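Local coordinates for lipid II:glycine glycyltransferase (Staphylococcus aureus, PDB 6SNR), which probably catalyses transfer of the first glycine of the pentaglycine interpeptide bridge from glycyl-tRNA to lipid II during staphylococcal cell wall synthesis, at residues H18-L23 against P109-D114; N161-R166 against M336-M341; E214-A219 against Y317-A322; T357-D362 against T379-K384. One frame throughout, in Å; residues are numbered along the deposited sequence.

Contact 1 of 4, residues H18-L23 against P109-D114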
loop_
_atom_site.group_PDB
_atom_site.type_symbol
_atom_site.label_atom_id
_atom_site.label_comp_id
_atom_site.label_asym_id
_atom_site.label_seq_id
_atom_site.Cartn_x
_atom_site.Cartn_y
_atom_site.Cartn_z
ATOM N N HIS A 18 -6.710 9.670 14.720
ATOM C CA HIS A 18 -7.416 10.828 14.193
ATOM C C HIS A 18 -7.884 10.559 12.754
ATOM O O HIS A 18 -7.110 10.043 11.948
ATOM C CB HIS A 18 -6.520 12.051 14.234
ATOM C CG HIS A 18 -7.263 13.315 14.022
ATOM N ND1 HIS A 18 -7.629 14.167 15.041
ATOM C CD2 HIS A 18 -7.772 13.848 12.891
ATOM C CE1 HIS A 18 -8.289 15.190 14.536
ATOM N NE2 HIS A 18 -8.388 15.023 13.233
ATOM N N PRO A 19 -9.104 10.985 12.399
ATOM C CA PRO A 19 -9.560 10.793 11.015
ATOM C C PRO A 19 -8.608 11.366 9.947
ATOM O O PRO A 19 -8.595 10.870 8.804
ATOM C CB PRO A 19 -10.898 11.523 11.001
ATOM C CG PRO A 19 -11.396 11.385 12.357
ATOM C CD PRO A 19 -10.194 11.523 13.244
ATOM N N ASN A 20 -7.913 12.465 10.291
ATOM C CA ASN A 20 -6.942 13.105 9.406
ATOM C C ASN A 20 -5.478 12.762 9.660
ATOM O O ASN A 20 -4.593 13.447 9.150
ATOM C CB ASN A 20 -7.139 14.622 9.418
ATOM C CG ASN A 20 -8.498 15.042 8.863
ATOM O OD1 ASN A 20 -9.088 14.366 8.016
ATOM N ND2 ASN A 20 -8.956 16.217 9.275
ATOM N N GLY A 21 -5.231 11.710 10.442
ATOM C CA GLY A 21 -3.918 11.132 10.560
ATOM C C GLY A 21 -3.416 10.475 9.291
ATOM O O GLY A 21 -4.182 10.271 8.338
ATOM N N ASP A 22 -2.118 10.203 9.250
ATOM C CA ASP A 22 -1.493 9.632 8.047
ATOM C C ASP A 22 -0.150 9.093 8.438
ATOM O O ASP A 22 0.520 9.627 9.372
ATOM C CB ASP A 22 -1.342 10.668 6.911
ATOM C CG ASP A 22 -1.002 10.021 5.579
ATOM O OD1 ASP A 22 -1.974 9.444 4.991
ATOM O OD2 ASP A 22 0.167 9.997 5.164
ATOM N N LEU A 23 0.303 8.093 7.689
ATOM C CA LEU A 23 1.663 7.570 7.767
ATOM C C LEU A 23 2.750 8.695 7.778
ATOM O O LEU A 23 3.749 8.609 8.518
ATOM C CB LEU A 23 1.912 6.637 6.581
ATOM C CG LEU A 23 3.270 6.040 6.390
ATOM C CD1 LEU A 23 3.570 5.089 7.543
ATOM C CD2 LEU A 23 3.413 5.363 5.010
ATOM N N PRO A 109 -2.942 18.046 3.900
ATOM C CA PRO A 109 -3.585 17.053 4.731
ATOM C C PRO A 109 -4.470 16.106 3.912
ATOM O O PRO A 109 -4.907 16.461 2.816
ATOM C CB PRO A 109 -4.406 17.886 5.692
ATOM C CG PRO A 109 -4.736 19.136 4.921
ATOM C CD PRO A 109 -3.486 19.382 4.136
ATOM N N ASP A 110 -4.716 14.920 4.436
ATOM C CA ASP A 110 -5.594 13.960 3.766
ATOM C C ASP A 110 -7.050 14.284 4.104
ATOM O O ASP A 110 -7.644 13.670 4.987
ATOM C CB ASP A 110 -5.253 12.554 4.216
ATOM C CG ASP A 110 -5.998 11.468 3.447
ATOM O OD1 ASP A 110 -6.762 11.745 2.474
ATOM O OD2 ASP A 110 -5.833 10.320 3.886
ATOM N N VAL A 111 -7.601 15.285 3.408
ATOM C CA VAL A 111 -8.986 15.697 3.541
ATOM C C VAL A 111 -9.579 15.653 2.137
ATOM O O VAL A 111 -9.050 16.226 1.228
ATOM C CB VAL A 111 -9.145 17.111 4.166
ATOM C CG1 VAL A 111 -10.612 17.574 4.195
ATOM C CG2 VAL A 111 -8.558 17.097 5.563
ATOM N N GLU A 112 -10.651 14.897 1.984
ATOM C CA GLU A 112 -11.290 14.773 0.673
ATOM C C GLU A 112 -12.049 16.067 0.314
ATOM O O GLU A 112 -12.597 16.749 1.195
ATOM C CB GLU A 112 -12.183 13.524 0.683
ATOM C CG GLU A 112 -11.355 12.243 0.596
ATOM C CD GLU A 112 -12.138 10.935 0.667
ATOM O OE1 GLU A 112 -13.332 10.947 1.059
ATOM O OE2 GLU A 112 -11.500 9.892 0.359
ATOM N N VAL A 113 -12.099 16.398 -0.972
ATOM C CA VAL A 113 -12.738 17.644 -1.420
ATOM C C VAL A 113 -14.206 17.659 -0.967
ATOM O O VAL A 113 -14.709 18.715 -0.543
ATOM C CB VAL A 113 -12.681 17.820 -2.946
ATOM C CG1 VAL A 113 -13.579 19.005 -3.378
ATOM C CG2 VAL A 113 -11.251 18.011 -3.422
ATOM N N ASP A 114 -14.845 16.486 -1.083
ATOM C CA ASP A 114 -16.202 16.173 -0.584
ATOM C C ASP A 114 -16.486 16.804 0.782
ATOM O O ASP A 114 -17.592 17.298 1.070
ATOM C CB ASP A 114 -16.255 14.637 -0.433
ATOM C CG ASP A 114 -17.640 14.091 -0.231
ATOM O OD1 ASP A 114 -18.405 14.600 0.623
ATOM O OD2 ASP A 114 -17.939 13.089 -0.911
HETATM O O HOH W 1 -3.459 13.885 6.685
HETATM O O HOH W 2 -3.869 8.623 3.758
#
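N20 and V111 make the van der Waals part of this meeting between two loops, a methyl over an amide face. H18 to G21 form a type I turn, which presents the N20 amide to the 109-114 loop; that loop is bent in turn by an inverse gamma turn centred on D110. The loops meet at the end of the sheet where strands 68-78 and 102-107 finish. The CG2 methyl of V111 lies above the plane of the amide, 3.7 Å from N20 OD1 and 3.8 Å from N20 ND2. Close to it, N20 OD1 comes within 3.4 Å of D110 O; both are acceptors, so this is proximity without a bond. The donor end of the amide, ND2, is bonded to V78 O.

No direct hydrogen bond links the loops; water does that work. One molecule donates to N20 O at 2.7 Å and accepts from D110 N at 2.8 Å. A second lies between D22 OD1 and D110 OD2, at distances so short that its exact position is doubtful.

The charged part is a pair of carboxylates. D22 and D110 both have CG anti to the backbone N (chi1 -167° and -173°), and their planes stand 86° apart with D22 OD1 4.1 Å from D110 OD2. D22 OD1 also bonds to Y317 OH. Each oxygen of D110 has a lysine: OD1 pairs with K384 and OD2 with K315, which also bonds to G21 O.

Two acids this close would repel in isolation. The two lysines and the Y317 hydroxyl probably balance much of that, leaving the loops joined through a bridging water and countercharge.

Contact 2 of 4, residues N161-R166 against M336-M341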
loop_
_atom_site.group_PDB
_atom_site.type_symbol
_atom_site.label_atom_id
_atom_site.label_comp_id
_atom_site.label_asym_id
_atom_site.label_seq_id
_atom_site.Cartn_x
_atom_site.Cartn_y
_atom_site.Cartn_z
ATOM N N ASN A 161 -16.015 -9.823 -3.761
ATOM C CA ASN A 161 -17.152 -9.306 -4.547
ATOM C C ASN A 161 -17.012 -7.852 -5.020
ATOM O O ASN A 161 -17.538 -7.452 -6.092
ATOM C CB ASN A 161 -18.469 -9.480 -3.741
ATOM C CG ASN A 161 -18.893 -10.937 -3.552
ATOM O OD1 ASN A 161 -18.466 -11.836 -4.282
ATOM N ND2 ASN A 161 -19.717 -11.176 -2.526
ATOM N N SER A 162 -16.237 -7.042 -4.249
ATOM C CA SER A 162 -16.021 -5.635 -4.585
ATOM C C SER A 162 -15.103 -5.412 -5.771
ATOM O O SER A 162 -15.139 -4.366 -6.384
ATOM C CB SER A 162 -15.495 -4.864 -3.328
ATOM O OG SER A 162 -14.121 -5.130 -3.074
ATOM N N PHE A 163 -14.265 -6.396 -6.135
ATOM C CA PHE A 163 -13.395 -6.240 -7.286
ATOM C C PHE A 163 -14.147 -6.277 -8.634
ATOM O O PHE A 163 -15.296 -6.793 -8.706
ATOM C CB PHE A 163 -12.280 -7.298 -7.293
ATOM C CG PHE A 163 -11.489 -7.418 -5.997
ATOM C CD1 PHE A 163 -11.410 -6.387 -5.044
ATOM C CD2 PHE A 163 -10.851 -8.610 -5.717
ATOM C CE1 PHE A 163 -10.633 -6.569 -3.890
ATOM C CE2 PHE A 163 -10.147 -8.817 -4.591
ATOM C CZ PHE A 163 -10.003 -7.764 -3.660
ATOM N N GLU A 164 -13.514 -5.796 -9.684
ATOM C CA GLU A 164 -14.141 -5.810 -10.981
ATOM C C GLU A 164 -14.202 -7.281 -11.429
ATOM O O GLU A 164 -13.416 -8.121 -11.005
ATOM C CB GLU A 164 -13.534 -4.797 -11.950
ATOM C CG GLU A 164 -12.423 -5.141 -12.867
ATOM C CD GLU A 164 -12.664 -6.273 -13.845
ATOM O OE1 GLU A 164 -11.868 -7.145 -13.661
ATOM O OE2 GLU A 164 -13.588 -6.330 -14.782
ATOM N N ARG A 165 -15.201 -7.591 -12.261
ATOM C CA ARG A 165 -15.560 -8.983 -12.515
ATOM C C ARG A 165 -14.456 -9.887 -13.052
ATOM O O ARG A 165 -14.256 -10.963 -12.502
ATOM C CB ARG A 165 -16.772 -8.984 -13.456
ATOM C CG ARG A 165 -17.397 -10.352 -13.667
ATOM C CD ARG A 165 -18.692 -10.194 -14.440
ATOM N NE ARG A 165 -19.411 -11.480 -14.496
ATOM C CZ ARG A 165 -20.294 -11.787 -15.442
ATOM N NH1 ARG A 165 -20.582 -10.931 -16.420
ATOM N NH2 ARG A 165 -20.878 -13.007 -15.391
ATOM N N ARG A 166 -13.730 -9.449 -14.087
ATOM C CA ARG A 166 -12.588 -10.198 -14.634
ATOM C C ARG A 166 -11.526 -10.407 -13.547
ATOM O O ARG A 166 -10.977 -11.505 -13.373
ATOM C CB ARG A 166 -11.995 -9.535 -15.869
ATOM C CG ARG A 166 -12.877 -9.494 -17.131
ATOM C CD ARG A 166 -11.993 -9.301 -18.363
ATOM N NE ARG A 166 -12.704 -9.462 -19.634
ATOM C CZ ARG A 166 -12.156 -9.881 -20.781
ATOM N NH1 ARG A 166 -10.869 -10.209 -20.862
ATOM N NH2 ARG A 166 -12.911 -9.981 -21.867
ATOM N N MET A 336 -1.065 -12.175 -3.926
ATOM C CA MET A 336 -0.425 -11.193 -3.019
ATOM C C MET A 336 -1.362 -10.070 -2.561
ATOM O O MET A 336 -1.526 -9.856 -1.326
ATOM C CB MET A 336 0.811 -10.566 -3.674
ATOM C CG MET A 336 1.805 -10.027 -2.651
ATOM S SD MET A 336 3.300 -9.479 -3.500
ATOM C CE MET A 336 2.788 -8.218 -4.610
ATOM N N GLN A 337 -2.028 -9.442 -3.516
ATOM C CA GLN A 337 -2.946 -8.305 -3.188
ATOM C C GLN A 337 -4.057 -8.723 -2.247
ATOM O O GLN A 337 -4.305 -8.078 -1.224
ATOM C CB GLN A 337 -3.556 -7.659 -4.411
ATOM C CG GLN A 337 -2.582 -6.840 -5.231
ATOM C CD GLN A 337 -2.051 -5.618 -4.480
ATOM O OE1 GLN A 337 -2.658 -5.158 -3.498
ATOM N NE2 GLN A 337 -0.940 -5.064 -4.977
ATOM N N TYR A 338 -4.767 -9.797 -2.579
ATOM C CA TYR A 338 -5.892 -10.202 -1.766
ATOM C C TYR A 338 -5.445 -10.619 -0.357
ATOM O O TYR A 338 -6.102 -10.305 0.627
ATOM C CB TYR A 338 -6.633 -11.353 -2.509
ATOM C CG TYR A 338 -7.888 -11.874 -1.826
ATOM C CD1 TYR A 338 -8.957 -11.035 -1.554
ATOM C CD2 TYR A 338 -8.047 -13.233 -1.540
ATOM C CE1 TYR A 338 -10.144 -11.497 -0.983
ATOM C CE2 TYR A 338 -9.239 -13.709 -0.971
ATOM C CZ TYR A 338 -10.271 -12.830 -0.695
ATOM O OH TYR A 338 -11.464 -13.265 -0.136
ATOM N N THR A 339 -4.329 -11.359 -0.268
ATOM C CA THR A 339 -3.744 -11.769 1.017
ATOM C C THR A 339 -3.403 -10.533 1.890
ATOM O O THR A 339 -3.697 -10.531 3.093
ATOM C CB THR A 339 -2.515 -12.662 0.822
ATOM O OG1 THR A 339 -2.909 -13.834 0.074
ATOM C CG2 THR A 339 -2.012 -13.098 2.135
ATOM N N MET A 340 -2.835 -9.513 1.251
ATOM C CA MET A 340 -2.383 -8.313 1.984
ATOM C C MET A 340 -3.574 -7.520 2.483
ATOM O O MET A 340 -3.543 -6.988 3.609
ATOM C CB MET A 340 -1.434 -7.428 1.143
ATOM C CG MET A 340 -0.054 -8.057 0.976
ATOM S SD MET A 340 1.145 -6.984 0.184
ATOM C CE MET A 340 0.352 -6.668 -1.356
ATOM N N MET A 341 -4.643 -7.478 1.703
ATOM C CA MET A 341 -5.852 -6.799 2.140
ATOM C C MET A 341 -6.417 -7.494 3.350
ATOM O O MET A 341 -6.814 -6.850 4.319
ATOM C CB MET A 341 -6.874 -6.730 1.041
ATOM C CG MET A 341 -6.532 -5.779 -0.090
ATOM S SD MET A 341 -7.796 -5.951 -1.387
ATOM C CE MET A 341 -7.178 -4.822 -2.634
#
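F163 and Y338 are where the backbones come nearest, yet their CA atoms are 10.1 Å apart, so side chains alone bridge the space between the break after helix 156-162 and the side of helix 332-347. F163 reaches across and meets two residues of that helix with the far end of its ring. M341 comes from the opposite direction, its chain extended beyond CG (chi2 175°), and sets SD 3.7 Å from F163 CZ. The sulfur stands 4.8 Å from the centroid of the F163 ring and 74° off its normal, which makes this a Met-aromatic contact at the ring edge. Helix 332-347 packs on strands 302-312 and 351-356 of a mixed sheet, in an enzyme whose FemAB family belongs to the acetyltransferase clan, and the contact sets the link between helices 156-162 and 165-177 against it. Y338 runs at about a right angle to F163, with its CD1 3.9 Å from F163 CE2, while its hydroxyl bonds to D156 O. W377 meets the F163 ring edge-to-face, and V171 touches both F163 and Y338. E164 is the N-cap of helix 165-177, its OE2 accepting a weak bond of 3.2 Å from R166 N.

Contact 3 of 4, residues E214-A219 against Y317-A322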
loop_
_atom_site.group_PDB
_atom_site.type_symbol
_atom_site.label_atom_id
_atom_site.label_comp_id
_atom_site.label_asym_id
_atom_site.label_seq_id
_atom_site.Cartn_x
_atom_site.Cartn_y
_atom_site.Cartn_z
ATOM N N GLU A 214 15.535 -0.859 3.105
ATOM C CA GLU A 214 15.900 -1.119 4.466
ATOM C C GLU A 214 15.631 0.119 5.366
ATOM O O GLU A 214 15.183 -0.040 6.468
ATOM C CB GLU A 214 17.374 -1.554 4.528
ATOM C CG GLU A 214 17.550 -3.034 4.189
ATOM C CD GLU A 214 19.004 -3.450 4.052
ATOM O OE1 GLU A 214 19.874 -2.578 3.818
ATOM O OE2 GLU A 214 19.255 -4.666 4.131
ATOM N N ASN A 215 15.867 1.294 4.832
ATOM C CA ASN A 215 15.686 2.556 5.572
ATOM C C ASN A 215 14.227 2.739 5.981
ATOM O O ASN A 215 13.909 3.019 7.128
ATOM C CB ASN A 215 16.096 3.695 4.676
ATOM C CG ASN A 215 15.957 5.049 5.341
ATOM O OD1 ASN A 215 16.565 5.284 6.380
ATOM N ND2 ASN A 215 15.199 5.947 4.721
ATOM N N ILE A 216 13.341 2.476 5.048
ATOM C CA ILE A 216 11.905 2.514 5.390
ATOM C C ILE A 216 11.486 1.368 6.331
ATOM O O ILE A 216 10.825 1.533 7.391
ATOM C CB ILE A 216 11.051 2.605 4.094
ATOM C CG1 ILE A 216 11.322 1.471 3.109
ATOM C CG2 ILE A 216 11.324 3.891 3.328
ATOM C CD1 ILE A 216 10.654 1.667 1.763
ATOM N N TYR A 217 11.878 0.152 5.999
ATOM C CA TYR A 217 11.448 -0.963 6.783
ATOM C C TYR A 217 11.887 -0.949 8.256
ATOM O O TYR A 217 11.083 -1.224 9.166
ATOM C CB TYR A 217 11.898 -2.254 6.058
ATOM C CG TYR A 217 11.419 -3.552 6.676
ATOM C CD1 TYR A 217 10.199 -4.127 6.305
ATOM C CD2 TYR A 217 12.189 -4.233 7.591
ATOM C CE1 TYR A 217 9.766 -5.323 6.870
ATOM C CE2 TYR A 217 11.777 -5.438 8.150
ATOM C CZ TYR A 217 10.558 -5.996 7.777
ATOM O OH TYR A 217 10.138 -7.204 8.313
ATOM N N ASP A 218 13.164 -0.644 8.494
ATOM C CA ASP A 218 13.756 -0.686 9.813
ATOM C C ASP A 218 13.143 0.316 10.789
ATOM O O ASP A 218 13.141 0.096 11.995
ATOM C CB ASP A 218 15.257 -0.381 9.725
ATOM C CG ASP A 218 16.076 -1.493 9.082
ATOM O OD1 ASP A 218 15.579 -2.625 8.898
ATOM O OD2 ASP A 218 17.242 -1.202 8.736
ATOM N N ALA A 219 12.681 1.463 10.292
ATOM C CA ALA A 219 12.041 2.432 11.188
ATOM C C ALA A 219 10.685 1.979 11.687
ATOM O O ALA A 219 10.325 2.141 12.852
ATOM C CB ALA A 219 11.894 3.773 10.477
ATOM N N TYR A 317 -1.455 0.941 3.600
ATOM C CA TYR A 317 -0.888 1.442 2.334
ATOM C C TYR A 317 -0.074 0.393 1.611
ATOM O O TYR A 317 0.854 -0.163 2.178
ATOM C CB TYR A 317 0.039 2.652 2.558
ATOM C CG TYR A 317 -0.506 3.766 3.447
ATOM C CD1 TYR A 317 -0.527 3.622 4.833
ATOM C CD2 TYR A 317 -0.919 4.980 2.915
ATOM C CE1 TYR A 317 -1.007 4.624 5.620
ATOM C CE2 TYR A 317 -1.424 5.996 3.711
ATOM C CZ TYR A 317 -1.408 5.838 5.086
ATOM O OH TYR A 317 -1.866 6.818 5.931
ATOM N N TYR A 318 -0.419 0.133 0.340
ATOM C CA TYR A 318 0.419 -0.643 -0.562
ATOM C C TYR A 318 1.453 0.301 -1.141
ATOM O O TYR A 318 1.160 1.099 -2.018
ATOM C CB TYR A 318 -0.498 -1.247 -1.676
ATOM C CG TYR A 318 0.263 -1.775 -2.876
ATOM C CD1 TYR A 318 1.096 -2.861 -2.759
ATOM C CD2 TYR A 318 0.171 -1.169 -4.092
ATOM C CE1 TYR A 318 1.792 -3.384 -3.843
ATOM C CE2 TYR A 318 0.845 -1.682 -5.196
ATOM C CZ TYR A 318 1.639 -2.796 -5.062
ATOM O OH TYR A 318 2.365 -3.329 -6.141
ATOM N N LEU A 319 2.659 0.253 -0.602
ATOM C CA LEU A 319 3.688 1.260 -0.875
ATOM C C LEU A 319 4.508 0.953 -2.119
ATOM O O LEU A 319 4.713 1.820 -2.938
ATOM C CB LEU A 319 4.608 1.395 0.349
ATOM C CG LEU A 319 4.945 2.747 1.006
ATOM C CD1 LEU A 319 6.430 2.932 1.264
ATOM C CD2 LEU A 319 4.355 3.971 0.324
ATOM N N TYR A 320 4.958 -0.294 -2.265
ATOM C CA TYR A 320 5.783 -0.735 -3.370
ATOM C C TYR A 320 5.489 -2.206 -3.638
ATOM O O TYR A 320 5.291 -2.971 -2.701
ATOM C CB TYR A 320 7.291 -0.614 -3.045
ATOM C CG TYR A 320 7.825 0.796 -2.939
ATOM C CD1 TYR A 320 8.113 1.514 -4.066
ATOM C CD2 TYR A 320 8.090 1.374 -1.691
ATOM C CE1 TYR A 320 8.606 2.822 -3.990
ATOM C CE2 TYR A 320 8.575 2.675 -1.589
ATOM C CZ TYR A 320 8.846 3.380 -2.737
ATOM O OH TYR A 320 9.326 4.660 -2.664
ATOM N N GLY A 321 5.491 -2.586 -4.912
ATOM C CA GLY A 321 5.361 -3.996 -5.322
ATOM C C GLY A 321 6.265 -4.339 -6.494
ATOM O O GLY A 321 6.648 -3.442 -7.256
ATOM N N ALA A 322 6.632 -5.608 -6.620
ATOM C CA ALA A 322 7.570 -6.045 -7.676
ATOM C C ALA A 322 7.246 -7.457 -8.052
ATOM O O ALA A 322 6.704 -8.208 -7.231
ATOM C CB ALA A 322 9.023 -5.929 -7.221
#
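I216 drops from helix 210-220 onto strand 315-323 and meets it with one methyl group. Its CG1 occupies the position between the backbone N and the carbonyl carbon (chi1 56°), and the branch then runs on extended, carrying CD1 out to the strand. There CD1 lies 4.1 Å from Y320 CE2, at a slant to the tyrosine ring, and 4.4 Å from L319 CD1.

Both torsions of L319 (chi1 -129°, chi2 -132°) lie away from staggered values, and its CD1 makes the longer of the two contacts. The Y320 hydroxyl is hydrogen-bonded to that of Y212, and its ring meets F213 edge-to-face.

In a regular strand, consecutive side chains would point to opposite sides, but L319 and Y320 both lean toward the helix. The reason is in the backbone. L319 has helical torsions while its neighbours are extended, and both L319 and Y320 pair with L308, an arrangement that fits a classic beta bulge.

The bulged strand runs between 302-312, its antiparallel partner, and 351-356, which is parallel to it. Helix 210-220 lies against the face of the sheet that L319 and Y320 present, where I216 also reaches L308, and helix 189-202 touches A322 further along. Y318 packs on helix 332-347 instead, through Q337 and M340.

Contact 4 of 4, residues T357-D362 against T379-K384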
loop_
_atom_site.group_PDB
_atom_site.type_symbol
_atom_site.label_atom_id
_atom_site.label_comp_id
_atom_site.label_asym_id
_atom_site.label_seq_id
_atom_site.Cartn_x
_atom_site.Cartn_y
_atom_site.Cartn_z
ATOM N N THR A 357 -2.894 8.432 -8.499
ATOM C CA THR A 357 -3.445 8.291 -9.854
ATOM C C THR A 357 -3.861 9.644 -10.363
ATOM O O THR A 357 -4.222 10.519 -9.606
ATOM C CB THR A 357 -4.641 7.303 -9.830
ATOM O OG1 THR A 357 -5.014 6.957 -11.198
ATOM C CG2 THR A 357 -5.832 7.846 -9.123
ATOM N N ASP A 358 -3.918 9.783 -11.705
ATOM C CA ASP A 358 -4.808 10.709 -12.347
ATOM C C ASP A 358 -6.229 10.148 -12.431
ATOM O O ASP A 358 -6.440 8.942 -12.367
ATOM C CB ASP A 358 -4.326 10.988 -13.810
ATOM C CG ASP A 358 -3.054 11.799 -13.889
ATOM O OD1 ASP A 358 -2.750 12.651 -12.988
ATOM O OD2 ASP A 358 -2.327 11.652 -14.924
ATOM N N ASN A 359 -7.193 11.055 -12.530
ATOM C CA ASN A 359 -8.597 10.653 -12.706
ATOM C C ASN A 359 -8.877 10.300 -14.173
ATOM O O ASN A 359 -9.019 11.201 -14.961
ATOM C CB ASN A 359 -9.524 11.768 -12.286
ATOM C CG ASN A 359 -11.009 11.353 -12.289
ATOM O OD1 ASN A 359 -11.332 10.228 -12.636
ATOM N ND2 ASN A 359 -11.903 12.257 -11.892
ATOM N N ASP A 360 -8.939 9.008 -14.470
ATOM C CA ASP A 360 -9.327 8.466 -15.797
ATOM C C ASP A 360 -8.514 9.078 -16.915
ATOM O O ASP A 360 -9.064 9.710 -17.843
ATOM C CB ASP A 360 -10.793 8.720 -16.021
ATOM C CG ASP A 360 -11.342 7.967 -17.261
ATOM O OD1 ASP A 360 -10.888 6.857 -17.530
ATOM O OD2 ASP A 360 -12.185 8.564 -17.951
ATOM N N PRO A 361 -7.175 8.946 -16.847
ATOM C CA PRO A 361 -6.362 9.505 -17.905
ATOM C C PRO A 361 -6.543 8.766 -19.244
ATOM O O PRO A 361 -6.948 7.612 -19.253
ATOM C CB PRO A 361 -4.931 9.298 -17.386
ATOM C CG PRO A 361 -5.031 8.079 -16.553
ATOM C CD PRO A 361 -6.371 8.125 -15.899
ATOM N N ASP A 362 -6.203 9.452 -20.331
ATOM C CA ASP A 362 -6.131 8.832 -21.670
ATOM C C ASP A 362 -4.965 7.828 -21.765
ATOM O O ASP A 362 -4.024 7.848 -20.965
ATOM C CB ASP A 362 -5.957 9.935 -22.744
ATOM C CG ASP A 362 -7.226 10.806 -22.965
ATOM O OD1 ASP A 362 -8.343 10.488 -22.506
ATOM O OD2 ASP A 362 -7.080 11.871 -23.606
ATOM N N THR A 379 -11.652 -0.293 -5.687
ATOM C CA THR A 379 -11.193 1.015 -5.261
ATOM C C THR A 379 -12.165 2.111 -5.574
ATOM O O THR A 379 -12.874 2.056 -6.598
ATOM C CB THR A 379 -9.882 1.368 -5.967
ATOM O OG1 THR A 379 -9.997 1.125 -7.379
ATOM C CG2 THR A 379 -8.714 0.548 -5.404
ATOM N N TYR A 380 -12.172 3.142 -4.721
ATOM C CA TYR A 380 -12.782 4.396 -5.070
ATOM C C TYR A 380 -11.727 5.464 -5.167
ATOM O O TYR A 380 -10.653 5.347 -4.571
ATOM C CB TYR A 380 -13.857 4.822 -4.081
ATOM C CG TYR A 380 -13.339 5.188 -2.701
ATOM C CD1 TYR A 380 -13.250 4.215 -1.731
ATOM C CD2 TYR A 380 -12.968 6.490 -2.379
ATOM C CE1 TYR A 380 -12.789 4.481 -0.484
ATOM C CE2 TYR A 380 -12.521 6.768 -1.068
ATOM C CZ TYR A 380 -12.438 5.737 -0.153
ATOM O OH TYR A 380 -11.992 5.880 1.161
ATOM N N LEU A 381 -11.989 6.451 -6.014
ATOM C CA LEU A 381 -11.068 7.569 -6.163
ATOM C C LEU A 381 -11.247 8.566 -5.039
ATOM O O LEU A 381 -12.349 9.102 -4.826
ATOM C CB LEU A 381 -11.356 8.274 -7.483
ATOM C CG LEU A 381 -10.537 9.493 -7.796
ATOM C CD1 LEU A 381 -9.183 9.024 -8.267
ATOM C CD2 LEU A 381 -11.290 10.324 -8.840
ATOM N N SER A 382 -10.137 8.831 -4.325
ATOM C CA SER A 382 -10.084 9.775 -3.215
ATOM C C SER A 382 -9.394 11.032 -3.697
ATOM O O SER A 382 -8.166 11.026 -3.945
ATOM C CB SER A 382 -9.319 9.114 -2.053
ATOM O OG SER A 382 -9.271 9.984 -0.911
ATOM N N GLU A 383 -10.167 12.112 -3.841
ATOM C CA GLU A 383 -9.651 13.381 -4.331
ATOM C C GLU A 383 -9.484 14.300 -3.134
ATOM O O GLU A 383 -10.453 14.548 -2.423
ATOM C CB GLU A 383 -10.659 14.049 -5.280
ATOM N N LYS A 384 -8.244 14.752 -2.901
ATOM C CA LYS A 384 -7.891 15.521 -1.727
ATOM C C LYS A 384 -7.920 17.014 -2.040
ATOM O O LYS A 384 -7.884 17.430 -3.210
ATOM C CB LYS A 384 -6.478 15.125 -1.282
ATOM C CG LYS A 384 -6.328 13.753 -0.609
ATOM C CD LYS A 384 -6.830 12.520 -1.272
ATOM C CE LYS A 384 -6.050 11.269 -0.826
ATOM N NZ LYS A 384 -6.678 10.516 0.265
#
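L381 spreads its two methyl groups over the loop that follows strand 351-356, one to T357 and the other to N359. Its CD2 stands over the flat face of the N359 amide, nearly equidistant from its atoms: 3.6 Å from N359 CG, 3.7 Å from N359 ND2 and 3.8 Å from N359 OD1. The two side chains cross at about a right angle. N359 CG is anti to the backbone N (chi1 -173°), which swings the amide out to where the leucine can lie on it.

CD1 of L381 goes to T357, 3.7 Å from its CG2. T357 is turned so that this methyl faces the strand, while its hydroxyl, OG1, donates to the carbonyl of the next residue, D358 O, at 2.7 Å, 20° out of the carbonyl plane. W371 of helix 368-374 touches both T357 and N359.

Strand 380-383 is the outermost of its sheet, paired through Y380 and S382 with strand 146-151. S382 projects away from the loop; its OG accepts at 2.9 Å from NZ of K384, which also pairs with D110, and is itself bonded to E112.

No hydrogen bond crosses between loop and strand. The T357 hydroxyl, S382 and K384 find their partners within their own segments or beyond both, and what joins the two is dispersion: leucine methyls against a threonine methyl and the face of an amide.

How the contacts relate
Contact 1 closes first along the chain. Contact 2 then spans a long excursion that includes both segments of contact 3, and contact 4 comes last. Contacts 3 and 4 reach the same seven-stranded mixed sheet, through strands 315-323 and 380-383, and lie about 23 Å apart between centres. Contact 2 uses helix 332-347, which follows strand 315-323 and packs on it. Contact 1 involves the loop after strand 102-107 of the other mixed sheet. Its centre is about 16 Å from that of contact 4, to which the D110-K384 salt bridge joins it, while Y317 bonds D22 and links it to contact 3. Through these bonds contact 1 sits at the junction of the two sheets of this monomer.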